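Side-chain contacts in platelet aggregation factor Sm-hPAF (Streptococcus mitis, PDB 4GWI), which binds fucosylated Lewis antigens through the lectin domain described here and, as the full-length toxin, probably forms pores in cholesterol-containing host membranes: residues V70-R75 / S85-V90; K16-S21 / R31-N36; S45-N50 / A55-D60. The protein carries 2 engineered substitutions. All blocks are in the same frame, centred on the assembly; numbering follows the deposited sequence.

Overall arrangement
From the N terminus the three contacts come in series, none enclosing or crossing another. Contact 2 closes the loop between the edge strand 17-20 and the calcium-binding turn 31-36. Contact 3 follows, bringing loop 45-50 back onto strand 56-61, the neighbour of 17-20 in the five-stranded sheet; its Ser45 binds the same calcium ion, and Asp60 shares a magnesium ion with Gln17 of contact 2. Contact 1 comes last and joins the two sheets of the sandwich, strand 64-74 facing strand 87-92. Its Arg75 meets His48 of contact 3 at the fucose, whereas contacts 1 and 2 do not touch, their nearest atoms being about 7 Å apart.

Contact 1: V70-R75 / S85-V90; sequences VKLYNR and SNFDVV. With FUC (alpha-L-fucopyranose), chain B.
Leu72 and Phe87 reach toward each other from opposite directions, and their meeting is the closest in an entirely apolar interface. Leu72 CD1 lies 3.7 Å from Phe87 CE2 and approaches the ring obliquely. The same methyl also rests 4.2 Å from Val89 CG2, so one branch of the leucine serves both residues. Phe87 CG stands between its own backbone N and carbonyl carbon (chi1 62°), which sets the ring alongside Val89, whose CG2 sits in the ring plane at the edge. Two residues earlier on the strand, Val70 CG1 meets Val89 CG1 at 4.2 Å.

No hydrogen bond joins the segments, as expected where strands belong to different sheets: the axes of 70-74 and 87-90 pass 10.0 Å apart at 141°, the spacing of two layers in a beta sandwich. This is the core of the F-type lectin fold. Phe117 and Leu113 of strand 112-117 and Val125, Val127 and Leu129 of strand 124-129 extend the apolar layer. Asn86 and Phe87 both face Phe104, forming a G1 beta bulge.

Polar interactions lie outside the apolar layer. Arg75 runs out fully extended and presents the edge of its guanidinium to the fucose with two bonds. Arg75 NH2 gives a nearly straight bond to sugar O5 (2.8 Å, 170°), while its NH1 donates a more bent one to sugar O4 at 2.9 Å. Asp77 forms a salt bridge with Arg75 NE, which would help fix the rotation of the group, and Arg83 provides another bond to the sugar. On strand 64-74 itself, Lys71 NZ is salt-bridged to Glu112 and only weakly bonded to Tyr73 OH, which has a second partner in Glu142.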
loop_
_atom_site.group_PDB
_atom_site.type_symbol
_atom_site.label_atom_id
_atom_site.label_comp_id
_atom_site.label_asym_id
_atom_site.label_seq_id
_atom_site.Cartn_x
_atom_site.Cartn_y
_atom_site.Cartn_z
ATOM N N VAL A 70 -1.812 -1.255 -8.817
ATOM C CA VAL A 70 -1.392 -1.443 -7.384
ATOM C C VAL A 70 -2.639 -2.013 -6.687
ATOM O O VAL A 70 -3.724 -1.512 -6.822
ATOM C CB VAL A 70 -1.046 -0.096 -6.727
ATOM C CG1 VAL A 70 -0.757 -0.282 -5.182
ATOM C CG2 VAL A 70 0.230 0.475 -7.430
ATOM N N LYS A 71 -2.440 -3.155 -5.953
ATOM C CA LYS A 71 -3.601 -3.789 -5.287
ATOM C C LYS A 71 -3.339 -3.728 -3.766
ATOM O O LYS A 71 -2.263 -4.118 -3.355
ATOM C CB LYS A 71 -3.681 -5.271 -5.709
ATOM C CG LYS A 71 -4.998 -5.856 -5.297
ATOM C CD LYS A 71 -5.247 -7.144 -6.160
ATOM C CE LYS A 71 -6.497 -7.798 -5.552
ATOM N NZ LYS A 71 -6.543 -9.169 -6.186
ATOM N N LEU A 72 -4.290 -3.180 -3.045
ATOM C CA LEU A 72 -4.132 -3.036 -1.581
ATOM C C LEU A 72 -5.072 -4.157 -1.000
ATOM O O LEU A 72 -6.228 -4.274 -1.369
ATOM C CB LEU A 72 -4.699 -1.714 -1.069
ATOM C CG LEU A 72 -4.031 -0.454 -1.669
ATOM C CD1 LEU A 72 -4.489 0.709 -0.795
ATOM C CD2 LEU A 72 -2.511 -0.449 -1.807
ATOM N N TYR A 73 -4.569 -4.771 0.051
ATOM C CA TYR A 73 -5.398 -5.738 0.830
ATOM C C TYR A 73 -5.488 -5.223 2.218
ATOM O O TYR A 73 -4.454 -4.981 2.879
ATOM C CB TYR A 73 -4.723 -7.105 0.842
ATOM C CG TYR A 73 -4.596 -7.771 -0.512
ATOM C CD1 TYR A 73 -5.440 -8.839 -0.812
ATOM C CD2 TYR A 73 -3.654 -7.339 -1.475
ATOM C CE1 TYR A 73 -5.314 -9.464 -2.037
ATOM C CE2 TYR A 73 -3.550 -7.963 -2.723
ATOM C CZ TYR A 73 -4.401 -9.023 -2.964
ATOM O OH TYR A 73 -4.265 -9.703 -4.145
ATOM N N ASN A 74 -6.713 -4.983 2.680
ATOM C CA ASN A 74 -6.956 -4.353 3.968
ATOM C C ASN A 74 -6.813 -5.317 5.139
ATOM O O ASN A 74 -6.908 -6.521 4.933
ATOM C CB ASN A 74 -8.392 -3.733 3.969
ATOM C CG ASN A 74 -8.554 -2.640 4.988
ATOM O OD1 ASN A 74 -7.652 -2.281 5.750
ATOM N ND2 ASN A 74 -9.805 -2.127 5.060
ATOM N N ARG A 75 -6.611 -4.766 6.345
ATOM C CA ARG A 75 -6.792 -5.597 7.560
ATOM C C ARG A 75 -8.245 -6.045 7.644
ATOM O O ARG A 75 -9.146 -5.272 7.320
ATOM C CB ARG A 75 -6.415 -4.730 8.728
ATOM C CG ARG A 75 -6.498 -5.540 10.028
ATOM C CD ARG A 75 -6.085 -4.658 11.199
ATOM N NE ARG A 75 -6.262 -5.434 12.460
ATOM C CZ ARG A 75 -5.998 -4.962 13.690
ATOM N NH1 ARG A 75 -5.486 -3.717 13.902
ATOM N NH2 ARG A 75 -6.225 -5.812 14.734
ATOM N N SER A 85 -9.301 4.451 5.060
ATOM C CA SER A 85 -10.315 5.340 4.440
ATOM C C SER A 85 -9.665 6.695 4.345
ATOM O O SER A 85 -8.735 7.044 5.083
ATOM C CB SER A 85 -11.636 5.305 5.274
ATOM O OG SER A 85 -11.325 5.906 6.479
ATOM N N ASN A 86 -10.167 7.508 3.387
ATOM C CA ASN A 86 -9.665 8.830 3.107
ATOM C C ASN A 86 -8.147 8.844 2.964
ATOM O O ASN A 86 -7.413 9.378 3.787
ATOM C CB ASN A 86 -10.114 9.781 4.222
ATOM C CG ASN A 86 -9.851 11.257 3.879
ATOM O OD1 ASN A 86 -9.527 11.636 2.785
ATOM N ND2 ASN A 86 -9.919 12.100 4.907
ATOM N N PHE A 87 -7.725 8.224 1.881
ATOM C CA PHE A 87 -6.304 8.043 1.675
ATOM C C PHE A 87 -5.940 8.218 0.220
ATOM O O PHE A 87 -6.786 8.106 -0.683
ATOM C CB PHE A 87 -5.822 6.624 2.142
ATOM C CG PHE A 87 -6.444 5.474 1.395
ATOM C CD1 PHE A 87 -7.678 4.953 1.746
ATOM C CD2 PHE A 87 -5.790 4.931 0.268
ATOM C CE1 PHE A 87 -8.284 3.913 1.054
ATOM C CE2 PHE A 87 -6.380 3.913 -0.402
ATOM C CZ PHE A 87 -7.558 3.342 -0.027
ATOM N N ASP A 88 -4.657 8.451 -0.013
ATOM C CA ASP A 88 -4.138 8.527 -1.395
ATOM C C ASP A 88 -3.202 7.355 -1.656
ATOM O O ASP A 88 -2.527 6.825 -0.733
ATOM C CB ASP A 88 -3.265 9.778 -1.621
ATOM C CG ASP A 88 -4.058 11.129 -1.621
ATOM O OD1 ASP A 88 -3.398 12.175 -1.346
ATOM O OD2 ASP A 88 -5.244 11.117 -1.811
ATOM N N VAL A 89 -3.157 6.921 -2.891
ATOM C CA VAL A 89 -2.069 5.994 -3.413
ATOM C C VAL A 89 -1.240 6.851 -4.340
ATOM O O VAL A 89 -1.784 7.483 -5.296
ATOM C CB VAL A 89 -2.681 4.793 -4.123
ATOM C CG1 VAL A 89 -1.588 3.820 -4.640
ATOM C CG2 VAL A 89 -3.621 4.029 -3.150
ATOM N N VAL A 90 0.054 6.863 -4.115
ATOM C CA VAL A 90 0.960 7.816 -4.767
ATOM C C VAL A 90 2.073 7.031 -5.405
ATOM O O VAL A 90 2.626 6.032 -4.862
ATOM C CB VAL A 90 1.602 8.750 -3.719
ATOM C CG1 VAL A 90 2.307 9.907 -4.423
ATOM C CG2 VAL A 90 0.518 9.336 -2.809
HETATM C C1 FUC B . -7.038 -4.377 17.851
HETATM C C2 FUC B . -7.261 -2.881 17.729
HETATM C C3 FUC B . -6.129 -2.113 18.340
HETATM C C4 FUC B . -4.853 -2.515 17.632
HETATM C C5 FUC B . -4.711 -4.013 17.799
HETATM C C6 FUC B . -3.445 -4.537 17.161
HETATM O O2 FUC B . -8.472 -2.544 18.386
HETATM O O3 FUC B . -6.368 -0.773 18.181
HETATM O O4 FUC B . -4.953 -2.141 16.284
HETATM O O5 FUC B . -5.807 -4.691 17.259
#

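Contact 2: K16-S21 / R31-N36; sequences KQASQS and RAVDGN. With CA (calcium ion), chain F; MG (magnesium ion), chain E.
A single methyl group, Val33 CG2, makes the whole contact, and its closest neighbour is a backbone oxygen: Lys16 O lies 3.5 Å from it. The same Val33 CG2 is 4.2 Å from Ala18 CB, so the valine spans the two residues on either side of Gln17, touching one by its backbone and the other by its methyl. The rotamer of Val33 (chi1 -68°) places CG2 between its own backbone N and carbonyl carbon and projects it at the strand, with CG1 beside the N. No hydrogen bond joins the two segments; the touch is purely van der Waals.

Each segment also contributes to a different metal site. In 31-36 the chain curls round calcium and supplies three of its seven ligands: Arg31 O at 2.2 Å, Asp34 OD1 at 2.5 Å and Asn36 O at 2.3 Å. Asp34 OD1 also accepts a weak hydrogen bond from Asn36 N (3.1 Å), which spans Gly35, a residue with positive phi. Ser45, Ala139 and Glu140 complete the shell, the calcium site of this F-type lectin domain. The side chain of Gln17 starts away from the turn, and with CG anti to the backbone N (chi1 -172°) and the chain extended beyond it, Gln17 OE1 reaches magnesium at 2.4 Å. Asp60 OD2 and three waters are the other ligands there.

Val33 CG2 is the one side-chain bridge between the two segments. A backbone hydrogen bond between Val33 and Gly15 ties the turn to the approach to strand 17-20, and another between Ala32 and Val141 links it to strand 138-145 of the other sheet. Strand 17-20, at the margin of the five-stranded sheet, is bonded in turn to strand 56-61 through the pairs Gln17 with Asp60 and Ser19 with Gln58.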
loop_
_atom_site.group_PDB
_atom_site.type_symbol
_atom_site.label_atom_id
_atom_site.label_comp_id
_atom_site.label_asym_id
_atom_site.label_seq_id
_atom_site.Cartn_x
_atom_site.Cartn_y
_atom_site.Cartn_z
ATOM N N LYS A 16 10.515 -6.515 -1.580
ATOM C CA LYS A 16 11.281 -5.262 -1.701
ATOM C C LYS A 16 11.398 -4.483 -0.381
ATOM O O LYS A 16 10.742 -4.845 0.603
ATOM C CB LYS A 16 10.542 -4.407 -2.739
ATOM C CG LYS A 16 10.477 -4.944 -4.186
ATOM C CD LYS A 16 11.906 -4.907 -4.769
ATOM C CE LYS A 16 11.873 -5.336 -6.229
ATOM N NZ LYS A 16 11.344 -6.684 -6.504
ATOM N N GLN A 17 12.284 -3.469 -0.345
ATOM C CA GLN A 17 12.441 -2.685 0.849
ATOM C C GLN A 17 11.188 -1.862 1.111
ATOM O O GLN A 17 10.621 -1.251 0.184
ATOM C CB GLN A 17 13.602 -1.748 0.605
ATOM C CG GLN A 17 13.983 -1.009 1.889
ATOM C CD GLN A 17 15.157 -0.045 1.544
ATOM O OE1 GLN A 17 15.140 0.622 0.438
ATOM N NE2 GLN A 17 16.029 0.167 2.486
ATOM N N ALA A 18 10.677 -1.875 2.297
ATOM C CA ALA A 18 9.423 -1.142 2.664
ATOM C C ALA A 18 9.754 -0.394 3.899
ATOM O O ALA A 18 10.604 -0.740 4.761
ATOM C CB ALA A 18 8.206 -2.102 2.868
ATOM N N SER A 19 8.979 0.667 4.059
ATOM C CA SER A 19 9.151 1.542 5.268
ATOM C C SER A 19 7.792 2.200 5.541
ATOM O O SER A 19 6.873 2.168 4.745
ATOM C CB SER A 19 10.228 2.637 5.103
ATOM O OG SER A 19 9.893 3.478 4.038
ATOM N N GLN A 20 7.676 2.791 6.740
ATOM C CA GLN A 20 6.406 3.447 7.054
ATOM C C GLN A 20 6.707 4.542 8.134
ATOM O O GLN A 20 7.825 4.620 8.704
ATOM C CB GLN A 20 5.345 2.369 7.517
ATOM C CG GLN A 20 5.818 1.636 8.800
ATOM C CD GLN A 20 4.962 0.440 9.101
ATOM O OE1 GLN A 20 4.096 0.061 8.316
ATOM N NE2 GLN A 20 5.236 -0.213 10.263
ATOM N N SER A 21 5.697 5.346 8.336
ATOM C CA SER A 21 5.874 6.530 9.235
ATOM C C SER A 21 6.216 6.209 10.663
ATOM O O SER A 21 6.981 7.004 11.260
ATOM C CB SER A 21 4.562 7.400 9.099
ATOM O OG SER A 21 3.423 6.657 9.426
ATOM N N ARG A 31 5.736 -6.483 6.419
ATOM C CA ARG A 31 4.592 -7.459 6.340
ATOM C C ARG A 31 3.680 -7.235 5.178
ATOM O O ARG A 31 2.873 -8.114 4.777
ATOM C CB ARG A 31 3.805 -7.382 7.638
ATOM C CG ARG A 31 4.612 -7.948 8.804
ATOM C CD ARG A 31 3.800 -7.706 10.082
ATOM N NE ARG A 31 4.593 -8.309 11.210
ATOM C CZ ARG A 31 4.037 -8.475 12.426
ATOM N NH1 ARG A 31 4.768 -9.112 13.407
ATOM N NH2 ARG A 31 2.796 -8.024 12.714
ATOM N N ALA A 32 3.694 -6.032 4.540
ATOM C CA ALA A 32 2.809 -5.821 3.397
ATOM C C ALA A 32 3.451 -6.243 2.070
ATOM O O ALA A 32 2.780 -6.184 1.056
ATOM C CB ALA A 32 2.404 -4.265 3.317
ATOM N N VAL A 33 4.711 -6.695 2.151
ATOM C CA VAL A 33 5.342 -7.238 0.917
ATOM C C VAL A 33 5.961 -8.631 1.170
ATOM O O VAL A 33 6.891 -9.077 0.478
ATOM C CB VAL A 33 6.405 -6.246 0.303
ATOM C CG1 VAL A 33 5.629 -5.011 -0.233
ATOM C CG2 VAL A 33 7.481 -5.913 1.343
ATOM N N ASP A 34 5.317 -9.357 2.091
ATOM C CA ASP A 34 5.876 -10.668 2.429
ATOM C C ASP A 34 5.205 -11.788 1.652
ATOM O O ASP A 34 5.533 -12.985 1.988
ATOM C CB ASP A 34 5.765 -10.915 3.969
ATOM C CG ASP A 34 4.325 -11.010 4.446
ATOM O OD1 ASP A 34 3.364 -10.837 3.728
ATOM O OD2 ASP A 34 4.191 -11.315 5.688
ATOM N N GLY A 35 4.329 -11.522 0.695
ATOM C CA GLY A 35 3.745 -12.576 -0.123
ATOM C C GLY A 35 2.656 -13.285 0.581
ATOM O O GLY A 35 2.249 -14.411 0.128
ATOM N N ASN A 36 2.014 -12.670 1.585
ATOM C CA ASN A 36 0.914 -13.293 2.321
ATOM C C ASN A 36 -0.179 -12.295 2.518
ATOM O O ASN A 36 0.037 -11.260 3.273
ATOM C CB ASN A 36 1.501 -13.740 3.680
ATOM C CG ASN A 36 0.468 -14.528 4.497
ATOM O OD1 ASN A 36 -0.711 -14.560 4.175
ATOM N ND2 ASN A 36 0.980 -15.109 5.629
HETATM CA CA CA F . 1.279 -9.607 4.259
HETATM MG MG MG E . 15.371 2.649 -0.793
HETATM O O HOH W 1 15.777 4.674 -1.668
HETATM O O HOH W 2 13.903 3.303 0.146
HETATM O O HOH W 3 16.707 3.226 0.797
#

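Contact 3: S45-N50 / A55-D60; sequences SVTHTN and AWWQVD. With CA (calcium ion), chain F; MG (magnesium ion), chain E; FUC (alpha-L-fucopyranose), chain B.
Loop 45-50, without regular structure, comes nearest to segment 55-60 where the CA atoms of Thr49 and Ala55 are 6.9 Å apart, and no hydrogen bond crosses between the segments. The loop carries part of the fucose site of the F-type lectin fold against one sheet of the sandwich. Thr49 OG1 packs 3.5 Å from Ala55 CB, held there by its own hydrogen bond to Asn50 O, while Thr49 CG2 faces Trp56 O. Thr47 crosses Trp57 at about a right angle and sets Thr47 CG2 obliquely against the indole, 4.1 Å from Trp57 NE1. Thr47 OG1 turns elsewhere, to the backbone N of Leu138, and Trp57 NE1 has its polar partner at Ala29. At the start of segment 45-50, Ser45 grips calcium with both O and OG; farther along the strand, Asp60, the magnesium ligand, has its OD1 salt-bridged to Arg123.

His48 serves the sugar rather than the strand. His48 ND1 donates to Thr49 O (2.7 Å, 156°), an acceptor lying in the ring plane, which fixes the imidazole so that His48 NE2 meets fucose O4 edge-on at 2.6 Å.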
loop_
_atom_site.group_PDB
_atom_site.type_symbol
_atom_site.label_atom_id
_atom_site.label_comp_id
_atom_site.label_asym_id
_atom_site.label_seq_id
_atom_site.Cartn_x
_atom_site.Cartn_y
_atom_site.Cartn_z
ATOM N N SER A 45 0.874 -10.921 9.446
ATOM C CA SER A 45 1.246 -10.512 8.069
ATOM C C SER A 45 0.587 -9.155 7.746
ATOM O O SER A 45 0.451 -8.825 6.551
ATOM C CB SER A 45 0.839 -11.614 7.046
ATOM O OG SER A 45 1.589 -11.351 5.810
ATOM N N VAL A 46 0.242 -8.373 8.795
ATOM C CA VAL A 46 -0.406 -7.062 8.568
ATOM C C VAL A 46 0.445 -6.016 9.276
ATOM O O VAL A 46 0.933 -6.217 10.401
ATOM C CB VAL A 46 -1.852 -7.049 9.168
ATOM C CG1 VAL A 46 -2.519 -5.675 9.003
ATOM C CG2 VAL A 46 -2.747 -8.211 8.556
ATOM N N THR A 47 0.609 -4.866 8.591
ATOM C CA THR A 47 1.473 -3.806 9.189
ATOM C C THR A 47 0.639 -2.969 10.185
ATOM O O THR A 47 -0.600 -3.117 10.273
ATOM C CB THR A 47 1.906 -2.813 8.102
ATOM O OG1 THR A 47 0.773 -2.086 7.553
ATOM C CG2 THR A 47 2.554 -3.489 6.852
ATOM N N HIS A 48 1.367 -2.080 10.901
ATOM C CA HIS A 48 0.619 -1.148 11.828
ATOM C C HIS A 48 1.530 -0.025 12.191
ATOM O O HIS A 48 2.667 -0.249 12.655
ATOM C CB HIS A 48 0.289 -1.965 13.145
ATOM C CG HIS A 48 -0.878 -1.448 13.915
ATOM N ND1 HIS A 48 -1.013 -0.136 14.344
ATOM C CD2 HIS A 48 -1.969 -2.164 14.399
ATOM C CE1 HIS A 48 -2.186 -0.049 15.054
ATOM N NE2 HIS A 48 -2.774 -1.273 15.076
ATOM N N THR A 49 1.054 1.211 11.945
ATOM C CA THR A 49 1.821 2.365 12.431
ATOM C C THR A 49 1.239 2.836 13.799
ATOM O O THR A 49 0.256 2.258 14.297
ATOM C CB THR A 49 1.719 3.557 11.498
ATOM O OG1 THR A 49 0.364 4.039 11.438
ATOM C CG2 THR A 49 2.058 3.191 9.982
ATOM N N ASN A 50 1.900 3.864 14.347
ATOM C CA ASN A 50 1.252 4.476 15.508
ATOM C C ASN A 50 -0.068 5.098 15.055
ATOM O O ASN A 50 -0.323 5.375 13.906
ATOM C CB ASN A 50 2.162 5.577 16.001
ATOM C CG ASN A 50 3.478 5.068 16.584
ATOM O OD1 ASN A 50 3.554 3.941 17.065
ATOM N ND2 ASN A 50 4.450 5.978 16.710
ATOM N N ALA A 55 -0.535 9.111 8.617
ATOM C CA ALA A 55 0.361 7.892 8.598
ATOM C C ALA A 55 0.573 7.489 7.109
ATOM O O ALA A 55 -0.297 7.700 6.247
ATOM C CB ALA A 55 -0.386 6.785 9.318
ATOM N N TRP A 56 1.720 6.858 6.884
ATOM C CA TRP A 56 1.975 6.417 5.511
ATOM C C TRP A 56 2.848 5.128 5.527
ATOM O O TRP A 56 3.499 4.820 6.515
ATOM C CB TRP A 56 2.643 7.552 4.631
ATOM C CG TRP A 56 3.973 8.048 5.206
ATOM C CD1 TRP A 56 4.161 9.171 6.064
ATOM C CD2 TRP A 56 5.270 7.391 5.165
ATOM N NE1 TRP A 56 5.499 9.284 6.415
ATOM C CE2 TRP A 56 6.216 8.242 5.916
ATOM C CE3 TRP A 56 5.789 6.273 4.468
ATOM C CZ2 TRP A 56 7.576 7.870 6.107
ATOM C CZ3 TRP A 56 7.131 5.925 4.645
ATOM C CH2 TRP A 56 8.018 6.712 5.460
ATOM N N TRP A 57 2.838 4.470 4.365
ATOM C CA TRP A 57 3.670 3.252 4.150
ATOM C C TRP A 57 4.191 3.363 2.732
ATOM O O TRP A 57 3.507 3.928 1.837
ATOM C CB TRP A 57 2.685 2.066 4.296
ATOM C CG TRP A 57 3.363 0.760 3.921
ATOM C CD1 TRP A 57 3.980 -0.181 4.830
ATOM C CD2 TRP A 57 3.488 0.189 2.599
ATOM N NE1 TRP A 57 4.502 -1.271 4.077
ATOM C CE2 TRP A 57 4.203 -1.076 2.777
ATOM C CE3 TRP A 57 3.074 0.597 1.309
ATOM C CZ2 TRP A 57 4.565 -1.866 1.694
ATOM C CZ3 TRP A 57 3.423 -0.201 0.216
ATOM C CH2 TRP A 57 4.095 -1.452 0.432
ATOM N N GLN A 58 5.403 2.846 2.454
ATOM C CA GLN A 58 5.993 2.972 1.120
ATOM C C GLN A 58 6.773 1.708 0.791
ATOM O O GLN A 58 7.377 1.087 1.702
ATOM C CB GLN A 58 6.971 4.152 1.164
ATOM C CG GLN A 58 7.685 4.362 -0.183
ATOM C CD GLN A 58 8.543 5.602 -0.005
ATOM O OE1 GLN A 58 9.695 5.496 0.431
ATOM N NE2 GLN A 58 7.917 6.722 -0.244
ATOM N N VAL A 59 6.763 1.319 -0.500
ATOM C CA VAL A 59 7.730 0.297 -0.945
ATOM C C VAL A 59 8.624 0.950 -2.028
ATOM O O VAL A 59 8.168 1.736 -2.885
ATOM C CB VAL A 59 6.984 -0.923 -1.485
ATOM C CG1 VAL A 59 5.945 -0.547 -2.588
ATOM C CG2 VAL A 59 8.028 -2.042 -1.947
ATOM N N ASP A 60 9.909 0.580 -1.947
ATOM C CA ASP A 60 10.946 0.976 -2.988
ATOM C C ASP A 60 11.039 -0.177 -3.931
ATOM O O ASP A 60 11.559 -1.290 -3.548
ATOM C CB ASP A 60 12.238 1.261 -2.256
ATOM C CG ASP A 60 13.330 1.684 -3.188
ATOM O OD1 ASP A 60 13.108 1.660 -4.381
ATOM O OD2 ASP A 60 14.419 1.937 -2.620
HETATM CA CA CA F . 1.279 -9.607 4.259
HETATM MG MG MG E . 15.371 2.649 -0.793
HETATM C C1 FUC B . -7.038 -4.377 17.851
HETATM C C2 FUC B . -7.261 -2.881 17.729
HETATM C C3 FUC B . -6.129 -2.113 18.340
HETATM C C4 FUC B . -4.853 -2.515 17.632
HETATM C C5 FUC B . -4.711 -4.013 17.799
HETATM C C6 FUC B . -3.445 -4.537 17.161
HETATM O O2 FUC B . -8.472 -2.544 18.386
HETATM O O3 FUC B . -6.368 -0.773 18.181
HETATM O O4 FUC B . -4.953 -2.141 16.284
HETATM O O5 FUC B . -5.807 -4.691 17.259
HETATM O O HOH W 1 15.777 4.674 -1.668
HETATM O O HOH W 2 13.903 3.303 0.146
HETATM O O HOH W 3 16.707 3.226 0.797
#